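Local coordinates for DSBA-like thioredoxin domain-containing protein (Pseudomonas aeruginosa PAO1, PDB 5HFI) that binds glutathione and probably acts as a cytosolic disulfide reductase, built on a DsbA-like thioredoxin fold, at residues L137-G140 against A141-G144; A163-A166 against D167-L171; M115-R118 against I119-H123; K79-F82 against D83-R87. One frame throughout, in Å; residues are numbered along the deposited sequence.

Contact 1: L137-G140 against A141-G144; sequences LELG and AELG
The carboxylates of Glu138 and Glu142 stand side by side one helical turn apart, pointing the same way, their planes turned 50° against each other. Glu138 OE1 comes 3.9 Å from Glu142 OE2, close for two like charges, and basic partners probably offset this: Glu138 OE2 forms a salt bridge with Arg128, Glu142 OE1 with Arg118. Both chains run extended but differ in the first torsion: Glu138 CG is swung away from the backbone N (chi1 176°), whereas Glu142 CG lies beside its N, within 3.3 Å of Glu138 O. Beneath them run ordinary helical bonds, among them Glu142 N to Glu138 O at 2.9 Å and Leu143 N to Leu139 O at 3.1 Å. Here helix 133-142 of the DsbA-like fold comes to its end in a Schellman motif: Gly144, with positive phi (79°), is the C-prime residue, its N bonds to Ala141 O at 3.2 Å, and the amide that follows it reaches back to Gly140 O. Inward-facing Leu139 lies on Arg118, Ile119 and Ala122 of helix 112-124, and Leu143 on Met115. The Leu143 side chain leans back along the helix, CG 3.5 Å from Leu139 O.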
ATOM      1  N   LEU A 137      -4.441 -14.986  -3.244  1.00  7.95           N
ATOM      2  CA  LEU A 137      -4.663 -16.110  -2.341  1.00  9.05           C
ATOM      3  C   LEU A 137      -3.351 -16.803  -2.002  1.00  9.36           C
ATOM      4  O   LEU A 137      -3.154 -17.258  -0.870  1.00 11.16           O
ATOM      5  CB  LEU A 137      -5.652 -17.097  -2.963  1.00  8.58           C
ATOM      6  CG  LEU A 137      -7.150 -16.898  -2.694  1.00 15.10           C
ATOM      7  CD1 LEU A 137      -7.589 -15.459  -2.899  1.00 22.59           C
ATOM      8  CD2 LEU A 137      -7.970 -17.829  -3.580  1.00 16.08           C
ATOM      9  N   GLU A 138      -2.438 -16.882  -2.973  1.00  8.88           N
ATOM     10  CA  GLU A 138      -1.120 -17.454  -2.721  1.00 12.85           C
ATOM     11  C   GLU A 138      -0.341 -16.614  -1.715  1.00 11.60           C
ATOM     12  O   GLU A 138       0.335 -17.157  -0.833  1.00 11.64           O
ATOM     13  CB  GLU A 138      -0.352 -17.576  -4.037  1.00 19.31           C
ATOM     14  CG  GLU A 138       1.075 -18.079  -3.894  1.00 25.28           C
ATOM     15  CD  GLU A 138       1.839 -18.034  -5.206  1.00 33.35           C
ATOM     16  OE1 GLU A 138       3.085 -18.108  -5.173  1.00 40.02           O
ATOM     17  OE2 GLU A 138       1.193 -17.921  -6.271  1.00 29.61           O
ATOM     18  N   LEU A 139      -0.424 -15.287  -1.833  1.00  9.40           N
ATOM     19  CA  LEU A 139       0.247 -14.419  -0.871  1.00 10.03           C
ATOM     20  C   LEU A 139      -0.358 -14.569   0.518  1.00  8.46           C
ATOM     21  O   LEU A 139       0.371 -14.611   1.516  1.00 10.07           O
ATOM     22  CB  LEU A 139       0.173 -12.964  -1.332  1.00 11.02           C
ATOM     23  CG  LEU A 139       0.863 -12.627  -2.655  1.00 13.31           C
ATOM     24  CD1 LEU A 139       0.796 -11.125  -2.910  1.00 11.32           C
ATOM     25  CD2 LEU A 139       2.308 -13.107  -2.648  1.00 12.85           C
ATOM     26  N   GLY A 140      -1.688 -14.640   0.605  1.00  7.88           N
ATOM     27  CA  GLY A 140      -2.315 -14.848   1.900  1.00 12.58           C
ATOM     28  C   GLY A 140      -1.908 -16.165   2.532  1.00 16.19           C
ATOM     29  O   GLY A 140      -1.682 -16.244   3.743  1.00 12.25           O
ATOM     30  N   ALA A 141      -1.796 -17.215   1.716  1.00 11.95           N
ATOM     31  CA  ALA A 141      -1.361 -18.505   2.239  1.00 15.34           C
ATOM     32  C   ALA A 141       0.108 -18.481   2.644  1.00 14.29           C
ATOM     33  O   ALA A 141       0.510 -19.221   3.548  1.00 15.03           O
ATOM     34  CB  ALA A 141      -1.615 -19.604   1.207  1.00 11.73           C
ATOM     35  N   GLU A 142       0.922 -17.644   1.991  1.00 14.37           N
ATOM     36  CA  GLU A 142       2.310 -17.487   2.417  1.00 16.71           C
ATOM     37  C   GLU A 142       2.389 -16.884   3.813  1.00 15.46           C
ATOM     38  O   GLU A 142       3.252 -17.263   4.614  1.00 15.37           O
ATOM     39  CB  GLU A 142       3.080 -16.612   1.428  1.00 22.19           C
ATOM     40  CG  GLU A 142       3.509 -17.314   0.155  1.00 35.23           C
ATOM     41  CD  GLU A 142       4.517 -16.499  -0.638  1.00 40.78           C
ATOM     42  OE1 GLU A 142       5.222 -15.667  -0.026  1.00 34.71           O
ATOM     43  OE2 GLU A 142       4.603 -16.689  -1.870  1.00 44.43           O
ATOM     44  N   LEU A 143       1.500 -15.942   4.120  1.00 14.63           N
ATOM     45  CA  LEU A 143       1.444 -15.310   5.430  1.00 19.01           C
ATOM     46  C   LEU A 143       0.689 -16.144   6.456  1.00 20.72           C
ATOM     47  O   LEU A 143       0.465 -15.671   7.574  1.00 24.68           O
ATOM     48  CB  LEU A 143       0.807 -13.920   5.326  1.00 24.33           C
ATOM     49  CG  LEU A 143       1.486 -12.897   4.406  1.00 27.79           C
ATOM     50  CD1 LEU A 143       0.909 -11.514   4.633  1.00 28.78           C
ATOM     51  CD2 LEU A 143       2.984 -12.868   4.608  1.00 30.64           C
ATOM     52  N   GLY A 144       0.293 -17.362   6.107  1.00 16.82           N
ATOM     53  CA  GLY A 144      -0.372 -18.222   7.064  1.00 27.31           C
ATOM     54  C   GLY A 144      -1.835 -17.906   7.268  1.00 32.71           C
ATOM     55  O   GLY A 144      -2.330 -17.986   8.396  1.00 35.08           O
TER

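Contact 2: A163-A166 against D167-L171; sequences AHFA and DSRRL
Ser168 OG sits over one face of the His164 imidazole, displaced toward its rim, 3.9 Å from His164 NE2. The ring gets there because CG points away from the backbone N (chi1 -175°), which runs the side chain forward beside the next turn. Ser168 OG is hydrogen-bonded to Gly42 O and also lies 3.0 Å from His164 O. NE2 of the histidine takes the backbone N-H of Gly42, so both residues address the same glycine. On its other ring nitrogen, ND1 meets a water at 3.1 Å, which passes a weak bond on to Asp167 OD1.

All this belongs to helix 159-174 of the DsbA-like thioredoxin fold, lying against the end of the edge strand 37-42 and, through His164 and Phe165, against helix 96-109. Arg169 carries the contact farther along. Its extended chain runs back over the preceding turn, with CD 3.3 Å from Phe165 O, and lays one guanidinium face over Phe165 CB, which is 3.9 Å from Arg169 NH1. From there, NE reaches Gly43 O and NH2 reaches Gly44 O and Thr47 OG1. These bonds fix the chain on both sides of Met45, a residue of the glutathione pocket, while the side chain of Arg169 is about 9 Å from the bound glutathione at the nearest atoms. Arg170 repeats the backward lean on another side of the helix, its CG 3.2 Å from Ala166 O.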
ATOM      1  N   ALA A 163     -17.297   0.711  -0.071  1.00 16.02           N
ATOM      2  CA  ALA A 163     -17.458   1.587   1.086  1.00 16.54           C
ATOM      3  C   ALA A 163     -16.113   2.066   1.620  1.00 15.74           C
ATOM      4  O   ALA A 163     -16.002   3.204   2.091  1.00 13.68           O
ATOM      5  CB  ALA A 163     -18.236   0.865   2.185  1.00 19.35           C
ATOM      6  N   HIS A 164     -15.088   1.211   1.564  1.00 13.56           N
ATOM      7  CA  HIS A 164     -13.751   1.612   1.989  1.00 11.60           C
ATOM      8  C   HIS A 164     -13.180   2.687   1.071  1.00 11.25           C
ATOM      9  O   HIS A 164     -12.610   3.678   1.545  1.00 11.68           O
ATOM     10  CB  HIS A 164     -12.831   0.389   2.022  1.00  9.83           C
ATOM     11  CG  HIS A 164     -11.463   0.668   2.569  1.00 14.65           C
ATOM     12  ND1 HIS A 164     -11.226   0.863   3.914  1.00 13.90           N
ATOM     13  CD2 HIS A 164     -10.259   0.765   1.958  1.00 17.24           C
ATOM     14  CE1 HIS A 164      -9.936   1.075   4.106  1.00 13.72           C
ATOM     15  NE2 HIS A 164      -9.327   1.022   2.935  1.00 13.06           N
ATOM     16  N   PHE A 165     -13.320   2.502  -0.246  1.00 12.21           N
ATOM     17  CA  PHE A 165     -12.864   3.508  -1.202  1.00 10.79           C
ATOM     18  C   PHE A 165     -13.556   4.846  -0.968  1.00 12.44           C
ATOM     19  O   PHE A 165     -12.911   5.900  -0.965  1.00 13.62           O
ATOM     20  CB  PHE A 165     -13.123   3.034  -2.634  1.00 11.82           C
ATOM     21  CG  PHE A 165     -12.115   2.050  -3.146  1.00 18.30           C
ATOM     22  CD1 PHE A 165     -12.425   1.224  -4.213  1.00 20.33           C
ATOM     23  CD2 PHE A 165     -10.860   1.950  -2.571  1.00 18.37           C
ATOM     24  CE1 PHE A 165     -11.507   0.317  -4.699  1.00 19.11           C
ATOM     25  CE2 PHE A 165      -9.936   1.042  -3.049  1.00 17.65           C
ATOM     26  CZ  PHE A 165     -10.260   0.224  -4.119  1.00 15.38           C
ATOM     27  N   ALA A 166     -14.880   4.823  -0.800  1.00 14.20           N
ATOM     28  CA  ALA A 166     -15.622   6.062  -0.591  1.00 15.32           C
ATOM     29  C   ALA A 166     -15.172   6.758   0.685  1.00 16.70           C
ATOM     30  O   ALA A 166     -14.999   7.981   0.707  1.00 15.92           O
ATOM     31  CB  ALA A 166     -17.123   5.774  -0.547  1.00 17.58           C
ATOM     32  N   ASP A 167     -14.971   5.985   1.754  1.00 13.33           N
ATOM     33  CA  ASP A 167     -14.464   6.547   3.001  1.00 18.71           C
ATOM     34  C   ASP A 167     -13.088   7.173   2.805  1.00 13.21           C
ATOM     35  O   ASP A 167     -12.827   8.281   3.288  1.00 13.53           O
ATOM     36  CB  ASP A 167     -14.418   5.453   4.071  1.00 22.58           C
ATOM     37  CG  ASP A 167     -14.185   6.003   5.466  1.00 41.50           C
ATOM     38  OD1 ASP A 167     -13.068   5.816   5.998  1.00 46.19           O
ATOM     39  OD2 ASP A 167     -15.123   6.614   6.027  1.00 50.43           O
ATOM     40  N   SER A 168     -12.192   6.478   2.098  1.00 11.39           N
ATOM     41  CA  SER A 168     -10.844   6.999   1.893  1.00 11.10           C
ATOM     42  C   SER A 168     -10.860   8.283   1.077  1.00 11.78           C
ATOM     43  O   SER A 168     -10.132   9.233   1.386  1.00 11.84           O
ATOM     44  CB  SER A 168      -9.969   5.952   1.206  1.00 11.55           C
ATOM     45  OG  SER A 168      -9.826   4.782   1.996  1.00 14.40           O
ATOM     46  N   ARG A 169     -11.678   8.333   0.025  1.00 11.08           N
ATOM     47  CA  ARG A 169     -11.672   9.510  -0.840  1.00 12.39           C
ATOM     48  C   ARG A 169     -12.292  10.720  -0.157  1.00 15.38           C
ATOM     49  O   ARG A 169     -11.903  11.858  -0.448  1.00 14.58           O
ATOM     50  CB  ARG A 169     -12.390   9.195  -2.148  1.00 16.24           C
ATOM     51  CG  ARG A 169     -11.596   8.244  -3.010  1.00 21.31           C
ATOM     52  CD  ARG A 169     -12.479   7.402  -3.900  1.00 31.73           C
ATOM     53  NE  ARG A 169     -11.679   6.531  -4.754  1.00 36.52           N
ATOM     54  CZ  ARG A 169     -12.186   5.615  -5.569  1.00 35.56           C
ATOM     55  NH1 ARG A 169     -13.498   5.446  -5.642  1.00 33.80           N
ATOM     56  NH2 ARG A 169     -11.380   4.866  -6.310  1.00 36.20           N
ATOM     57  N   ARG A 170     -13.249  10.502   0.747  1.00 13.97           N
ATOM     58  CA  ARG A 170     -13.783  11.619   1.515  1.00 16.99           C
ATOM     59  C   ARG A 170     -12.757  12.149   2.505  1.00 14.82           C
ATOM     60  O   ARG A 170     -12.691  13.361   2.737  1.00 15.99           O
ATOM     61  CB  ARG A 170     -15.063  11.198   2.230  1.00 16.71           C
ATOM     62  CG  ARG A 170     -16.203  10.938   1.278  1.00 26.89           C
ATOM     63  CD  ARG A 170     -17.450  10.528   2.020  1.00 34.53           C
ATOM     64  NE  ARG A 170     -18.554  10.400   1.087  1.00 41.63           N
ATOM     65  CZ  ARG A 170     -19.823  10.334   1.461  1.00 53.21           C
ATOM     66  NH1 ARG A 170     -20.126  10.387   2.752  1.00 55.77           N
ATOM     67  NH2 ARG A 170     -20.788  10.216   0.555  1.00 56.47           N
ATOM     68  N   LEU A 171     -11.948  11.262   3.087  1.00 13.43           N
ATOM     69  CA  LEU A 171     -10.841  11.707   3.924  1.00 14.45           C
ATOM     70  C   LEU A 171      -9.831  12.507   3.109  1.00 16.26           C
ATOM     71  O   LEU A 171      -9.399  13.588   3.525  1.00 13.97           O
ATOM     72  CB  LEU A 171     -10.176  10.503   4.592  1.00 13.50           C
ATOM     73  CG  LEU A 171      -8.986  10.813   5.500  1.00 16.51           C
ATOM     74  CD1 LEU A 171      -9.410  11.734   6.635  1.00 20.24           C
ATOM     75  CD2 LEU A 171      -8.389   9.526   6.042  1.00 19.22           C
TER
HETATM   76  O   HOH W   1     -13.175   2.627   5.576  1.00 39.96           O

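Contact 3: M115-R118 against I119-H123; sequences MLAR and IQRAH
Met115 SD rests 3.5 Å from Ile119 CG1, on the inward side of helix 112-124, one of the helices that the DsbA-like fold adds to its thioredoxin core. The methionine chain is bent at chi2 and chi3, which brings the sulfur forward along the helix, against the isoleucine; the two side chains cross obliquely. A quarter turn round, Leu116 CD1 touches the amide of Gln120, 3.9 Å from NE2. Water 2 gives a hydrogen bond to Ala117 O at 3.1 Å and a weak one to Gln120 OE1, linking the amide loosely to the helix backbone. Arg118 bends at chi2 (67°) to follow the helix forward, so that NH1 comes within 3.8 Å of Ala122 CB.

Farther out, helix 96-109 packs on Met115, Leu116 and Ile119, and Leu136 of helix 133-142 on Ile119. Ser24 of helix 24-30 lies against Gln120, whose side chain borders the Cys17-Cys20 motif and is about 7 Å from the side chain of Cys17 at the nearest atoms. Arg118 NH1 forms a salt bridge with Glu126. Ala122 N lies at the guanidinium edge, near its plane, 3.5 Å from Arg118 NH1, but spends its own proton on Arg118 O at 2.9 Å.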
ATOM      1  N   MET A 115       0.278  -7.467   4.775  1.00  7.53           N
ATOM      2  CA  MET A 115      -0.178  -7.924   3.467  1.00 10.90           C
ATOM      3  C   MET A 115       0.122  -6.890   2.388  1.00 10.54           C
ATOM      4  O   MET A 115       0.508  -7.249   1.269  1.00 10.27           O
ATOM      5  CB  MET A 115      -1.672  -8.250   3.516  1.00  8.77           C
ATOM      6  CG  MET A 115      -2.357  -8.305   2.153  1.00  9.78           C
ATOM      7  SD  MET A 115      -1.732  -9.596   1.047  1.00 30.22           S
ATOM      8  CE  MET A 115      -1.540 -10.982   2.137  1.00 22.72           C
ATOM      9  N   LEU A 116      -0.037  -5.599   2.703  1.00 11.13           N
ATOM     10  CA  LEU A 116       0.312  -4.558   1.739  1.00  7.24           C
ATOM     11  C   LEU A 116       1.786  -4.634   1.362  1.00  6.92           C
ATOM     12  O   LEU A 116       2.135  -4.559   0.178  1.00  8.23           O
ATOM     13  CB  LEU A 116      -0.024  -3.173   2.301  1.00  7.63           C
ATOM     14  CG  LEU A 116       0.421  -1.979   1.449  1.00  8.32           C
ATOM     15  CD1 LEU A 116      -0.271  -1.989   0.089  1.00  8.36           C
ATOM     16  CD2 LEU A 116       0.168  -0.656   2.169  1.00  9.55           C
ATOM     17  N   ALA A 117       2.665  -4.787   2.358  1.00  7.42           N
ATOM     18  CA  ALA A 117       4.093  -4.904   2.076  1.00  9.00           C
ATOM     19  C   ALA A 117       4.390  -6.125   1.214  1.00  8.73           C
ATOM     20  O   ALA A 117       5.239  -6.069   0.315  1.00  7.71           O
ATOM     21  CB  ALA A 117       4.884  -4.970   3.384  1.00  9.53           C
ATOM     22  N   ARG A 118       3.704  -7.241   1.478  1.00  9.15           N
ATOM     23  CA  ARG A 118       3.920  -8.449   0.685  1.00  8.29           C
ATOM     24  C   ARG A 118       3.404  -8.274  -0.737  1.00  8.12           C
ATOM     25  O   ARG A 118       4.038  -8.739  -1.695  1.00  8.05           O
ATOM     26  CB  ARG A 118       3.239  -9.643   1.352  1.00  8.84           C
ATOM     27  CG  ARG A 118       3.469 -10.967   0.629  1.00  9.32           C
ATOM     28  CD  ARG A 118       4.929 -11.395   0.719  1.00 13.36           C
ATOM     29  NE  ARG A 118       5.228 -12.537  -0.142  1.00 14.12           N
ATOM     30  CZ  ARG A 118       5.662 -12.437  -1.396  1.00 17.14           C
ATOM     31  NH1 ARG A 118       5.847 -11.244  -1.947  1.00 11.59           N
ATOM     32  NH2 ARG A 118       5.910 -13.533  -2.102  1.00 15.06           N
ATOM     33  N   ILE A 119       2.246  -7.621  -0.888  1.00  6.35           N
ATOM     34  CA  ILE A 119       1.688  -7.347  -2.210  1.00  6.35           C
ATOM     35  C   ILE A 119       2.660  -6.513  -3.034  1.00 11.25           C
ATOM     36  O   ILE A 119       2.893  -6.784  -4.220  1.00  7.24           O
ATOM     37  CB  ILE A 119       0.323  -6.642  -2.079  1.00  6.49           C
ATOM     38  CG1 ILE A 119      -0.779  -7.641  -1.724  1.00 12.57           C
ATOM     39  CG2 ILE A 119      -0.031  -5.885  -3.357  1.00  8.67           C
ATOM     40  CD1 ILE A 119      -2.104  -6.978  -1.375  1.00 12.81           C
ATOM     41  N   GLN A 120       3.237  -5.480  -2.417  1.00  6.91           N
ATOM     42  CA  GLN A 120       4.151  -4.606  -3.145  1.00  9.09           C
ATOM     43  C   GLN A 120       5.415  -5.350  -3.551  1.00  7.49           C
ATOM     44  O   GLN A 120       5.939  -5.136  -4.649  1.00  9.34           O
ATOM     45  CB  GLN A 120       4.493  -3.379  -2.301  1.00  7.94           C
ATOM     46  CG  GLN A 120       3.310  -2.451  -2.064  1.00 16.56           C
ATOM     47  CD  GLN A 120       3.537  -1.509  -0.900  1.00 18.09           C
ATOM     48  OE1 GLN A 120       4.123  -1.888   0.115  1.00 12.76           O
ATOM     49  NE2 GLN A 120       3.062  -0.277  -1.034  1.00 10.09           N
ATOM     50  N   ARG A 121       5.916  -6.234  -2.684  1.00 11.09           N
ATOM     51  CA  ARG A 121       7.053  -7.066  -3.063  1.00  8.65           C
ATOM     52  C   ARG A 121       6.697  -7.996  -4.218  1.00  8.42           C
ATOM     53  O   ARG A 121       7.489  -8.168  -5.151  1.00  9.42           O
ATOM     54  CB  ARG A 121       7.550  -7.868  -1.858  1.00  8.80           C
ATOM     55  CG  ARG A 121       8.231  -7.031  -0.784  1.00 25.30           C
ATOM     56  CD  ARG A 121       8.812  -7.915   0.315  1.00 26.52           C
ATOM     57  NE  ARG A 121       9.823  -7.216   1.103  1.00 34.00           N
ATOM     58  CZ  ARG A 121       9.619  -6.731   2.323  1.00 44.14           C
ATOM     59  NH1 ARG A 121       8.435  -6.871   2.906  1.00 43.78           N
ATOM     60  NH2 ARG A 121      10.600  -6.109   2.965  1.00 45.04           N
ATOM     61  N   ALA A 122       5.506  -8.600  -4.178  1.00  7.87           N
ATOM     62  CA  ALA A 122       5.098  -9.489  -5.263  1.00 10.92           C
ATOM     63  C   ALA A 122       5.043  -8.745  -6.592  1.00 10.90           C
ATOM     64  O   ALA A 122       5.377  -9.306  -7.642  1.00 10.23           O
ATOM     65  CB  ALA A 122       3.744 -10.121  -4.943  1.00  9.45           C
ATOM     66  N   HIS A 123       4.639  -7.506  -6.575  1.00  7.66           N
ATOM     67  CA  HIS A 123       4.534  -6.699  -7.779  1.00  8.23           C
ATOM     68  C   HIS A 123       5.899  -6.142  -8.244  1.00 13.23           C
ATOM     69  O   HIS A 123       6.338  -6.495  -9.302  1.00 10.84           O
ATOM     70  CB  HIS A 123       3.584  -5.556  -7.519  1.00  8.34           C
ATOM     71  CG  HIS A 123       3.345  -4.641  -8.677  1.00 12.64           C
ATOM     72  ND1 HIS A 123       2.480  -4.946  -9.697  1.00 16.25           N
ATOM     73  CD2 HIS A 123       3.775  -3.389  -8.917  1.00 10.63           C
ATOM     74  CE1 HIS A 123       2.419  -3.935 -10.528  1.00 12.50           C
ATOM     75  NE2 HIS A 123       3.205  -2.983 -10.086  1.00 17.00           N
TER
HETATM   76  O   HOH W   2       6.960  -3.536   0.683  1.00 20.61           O

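Contact 4: K79-F82 against D83-R87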
ATOM      1  N   LYS A  79      14.032  -7.743 -11.793  1.00 19.95           N
ATOM      2  CA  LYS A  79      14.056  -7.941 -13.240  1.00 25.03           C
ATOM      3  C   LYS A  79      12.747  -8.529 -13.751  1.00 23.53           C
ATOM      4  O   LYS A  79      12.336  -8.233 -14.879  1.00 26.97           O
ATOM      5  CB  LYS A  79      15.230  -8.842 -13.630  1.00 34.57           C
ATOM      6  CG  LYS A  79      15.174 -10.241 -13.032  1.00 36.99           C
ATOM      7  CD  LYS A  79      16.311 -11.109 -13.547  1.00 46.97           C
ATOM      8  CE  LYS A  79      16.287 -12.489 -12.906  1.00 49.26           C
ATOM      9  NZ  LYS A  79      16.528 -12.427 -11.437  1.00 46.55           N
ATOM     10  N   ASP A  80      12.076  -9.356 -12.945  1.00 22.40           N
ATOM     11  CA  ASP A  80      10.795  -9.909 -13.366  1.00 22.81           C
ATOM     12  C   ASP A  80       9.704  -8.848 -13.408  1.00 22.17           C
ATOM     13  O   ASP A  80       8.654  -9.076 -14.019  1.00 20.73           O
ATOM     14  CB  ASP A  80      10.383 -11.057 -12.444  1.00 23.20           C
ATOM     15  CG  ASP A  80      11.317 -12.252 -12.546  1.00 31.46           C
ATOM     16  OD1 ASP A  80      11.579 -12.893 -11.508  1.00 38.24           O
ATOM     17  OD2 ASP A  80      11.790 -12.550 -13.663  1.00 37.61           O
ATOM     18  N   TYR A  81       9.931  -7.699 -12.775  1.00 17.18           N
ATOM     19  CA  TYR A  81       9.021  -6.563 -12.874  1.00 17.91           C
ATOM     20  C   TYR A  81       9.361  -5.691 -14.081  1.00 22.13           C
ATOM     21  O   TYR A  81       8.506  -5.451 -14.940  1.00 23.66           O
ATOM     22  CB  TYR A  81       9.068  -5.744 -11.580  1.00 18.19           C
ATOM     23  CG  TYR A  81       8.411  -4.388 -11.681  1.00 16.21           C
ATOM     24  CD1 TYR A  81       9.172  -3.228 -11.711  1.00 16.37           C
ATOM     25  CD2 TYR A  81       7.029  -4.267 -11.746  1.00 15.94           C
ATOM     26  CE1 TYR A  81       8.576  -1.984 -11.804  1.00 21.79           C
ATOM     27  CE2 TYR A  81       6.421  -3.027 -11.839  1.00 17.29           C
ATOM     28  CZ  TYR A  81       7.201  -1.890 -11.866  1.00 21.13           C
ATOM     29  OH  TYR A  81       6.606  -0.655 -11.958  1.00 22.60           O
ATOM     30  N   PHE A  82      10.609  -5.219 -14.155  1.00 22.16           N
ATOM     31  CA  PHE A  82      11.033  -4.359 -15.259  1.00 25.87           C
ATOM     32  C   PHE A  82      10.856  -5.051 -16.605  1.00 31.75           C
ATOM     33  O   PHE A  82      10.306  -4.470 -17.548  1.00 33.47           O
ATOM     34  CB  PHE A  82      12.496  -3.951 -15.077  1.00 28.18           C
ATOM     35  CG  PHE A  82      12.709  -2.855 -14.072  1.00 30.06           C
ATOM     36  CD1 PHE A  82      11.846  -1.775 -14.004  1.00 33.28           C
ATOM     37  CD2 PHE A  82      13.784  -2.903 -13.200  1.00 29.45           C
ATOM     38  CE1 PHE A  82      12.046  -0.766 -13.081  1.00 32.43           C
ATOM     39  CE2 PHE A  82      13.994  -1.899 -12.279  1.00 28.73           C
ATOM     40  CZ  PHE A  82      13.124  -0.827 -12.218  1.00 32.22           C
ATOM     41  N   ASP A  83      11.331  -6.289 -16.717  1.00 31.31           N
ATOM     42  CA  ASP A  83      11.398  -6.986 -17.994  1.00 39.47           C
ATOM     43  C   ASP A  83      10.409  -8.141 -18.093  1.00 36.82           C
ATOM     44  O   ASP A  83      10.475  -8.919 -19.048  1.00 36.74           O
ATOM     45  CB  ASP A  83      12.823  -7.488 -18.238  1.00 44.42           C
ATOM     46  CG  ASP A  83      13.830  -6.357 -18.333  1.00 49.41           C
ATOM     47  OD1 ASP A  83      13.481  -5.294 -18.892  1.00 50.25           O
ATOM     48  OD2 ASP A  83      14.967  -6.526 -17.844  1.00 51.52           O
ATOM     49  N   GLY A  84       9.495  -8.268 -17.136  1.00 31.90           N
ATOM     50  CA  GLY A  84       8.495  -9.314 -17.198  1.00 28.87           C
ATOM     51  C   GLY A  84       7.080  -8.783 -17.117  1.00 26.93           C
ATOM     52  O   GLY A  84       6.321  -8.857 -18.086  1.00 29.14           O
ATOM     53  N   LEU A  85       6.719  -8.236 -15.956  1.00 24.41           N
ATOM     54  CA  LEU A  85       5.362  -7.741 -15.752  1.00 22.88           C
ATOM     55  C   LEU A  85       5.084  -6.518 -16.619  1.00 23.96           C
ATOM     56  O   LEU A  85       4.067  -6.460 -17.319  1.00 24.65           O
ATOM     57  CB  LEU A  85       5.147  -7.412 -14.276  1.00 21.05           C
ATOM     58  CG  LEU A  85       3.747  -6.942 -13.888  1.00 20.49           C
ATOM     59  CD1 LEU A  85       2.730  -8.021 -14.188  1.00 21.65           C
ATOM     60  CD2 LEU A  85       3.705  -6.553 -12.424  1.00 18.04           C
ATOM     61  N   LEU A  86       5.975  -5.525 -16.584  1.00 25.01           N
ATOM     62  CA  LEU A  86       5.779  -4.312 -17.368  1.00 26.33           C
ATOM     63  C   LEU A  86       5.868  -4.567 -18.865  1.00 35.73           C
ATOM     64  O   LEU A  86       5.549  -3.670 -19.653  1.00 38.79           O
ATOM     65  CB  LEU A  86       6.797  -3.256 -16.944  1.00 32.03           C
ATOM     66  CG  LEU A  86       6.421  -2.572 -15.628  1.00 30.67           C
ATOM     67  CD1 LEU A  86       7.392  -1.462 -15.282  1.00 30.63           C
ATOM     68  CD2 LEU A  86       4.995  -2.047 -15.699  1.00 33.21           C
ATOM     69  N   ARG A  87       6.285  -5.763 -19.265  1.00 30.21           N
ATOM     70  CA  ARG A  87       6.320  -6.169 -20.658  1.00 37.66           C
ATOM     71  C   ARG A  87       5.179  -7.115 -21.017  1.00 37.80           C
ATOM     72  O   ARG A  87       5.043  -7.486 -22.187  1.00 45.89           O
ATOM     73  CB  ARG A  87       7.666  -6.830 -20.961  1.00 38.31           C
ATOM     74  CG  ARG A  87       8.876  -6.026 -20.486  1.00 42.44           C
ATOM     75  CD  ARG A  87       9.676  -5.504 -21.663  1.00 43.23           C
ATOM     76  NE  ARG A  87      10.976  -4.945 -21.303  1.00 46.41           N
ATOM     77  CZ  ARG A  87      11.618  -4.038 -22.032  1.00 46.60           C
ATOM     78  NH1 ARG A  87      11.075  -3.584 -23.154  1.00 41.93           N
ATOM     79  NH2 ARG A  87      12.800  -3.583 -21.644  1.00 46.05           N
TER
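Asp80 O accepts the N-H of Leu85 at 2.9 Å, five residues on, and also lies 3.2 Å from Gly84 CA, so the glycine backbone passes tightly over it. Tyr81 O repeats the longer step, taking Leu86 N at 3.0 Å in a nearly straight bond (170° at the hydrogen). One residue before Asp80, Lys79 O still takes the N-H of Asp83 in the ordinary helical way. Helix 79-85 thus widens into a pi-type turn at 83-85.

The wider turn sets two leucines round the Tyr81 ring. Leu86 CD1 lies over one face in a CH-pi contact, 3.4 Å from Tyr81 CZ, while Leu85 CD2 comes to the ring's edge, 4.1 Å from Tyr81 CD2. With CG opposite the backbone N (chi1 167°), the phenol is directed inward, where OH bonds to Asp66 and the ring meets Tyr124 edge-to-face. On the outer side, Asp83 OD1 takes weak bonds from Arg87 NE and NH2, in a salt bridge whose NH2 is 3.3 Å away. On the inner side, therefore, Asp66 holds the far end of the phenol while the two leucines limit its rotation; the outer bonds are long, consistent with a loose surface ion pair.

Overall arrangement
Contact 3 is buried, its centre about 8 Å from the chain's centre; contacts 1, 2 and 4 are partly buried and lie farther out. Contacts 1 and 4 both lean on helix 112-124 without touching each other. Contact 1 meets it through leucines inside and, at the rim, through Glu142 with Arg118; contact 4 where Tyr81 and Leu85 pack on His123. Contact 2 stands apart, its centre about 31 Å from that of contact 4, beside the sheet. Chemistry follows place: thioether and aliphatic packing in contact 3, paired acids at a helix end in contact 1, aromatic-leucine packing at a widened turn in contact 4, and in contact 2 polar side chains reaching the backbone near the glutathione pocket.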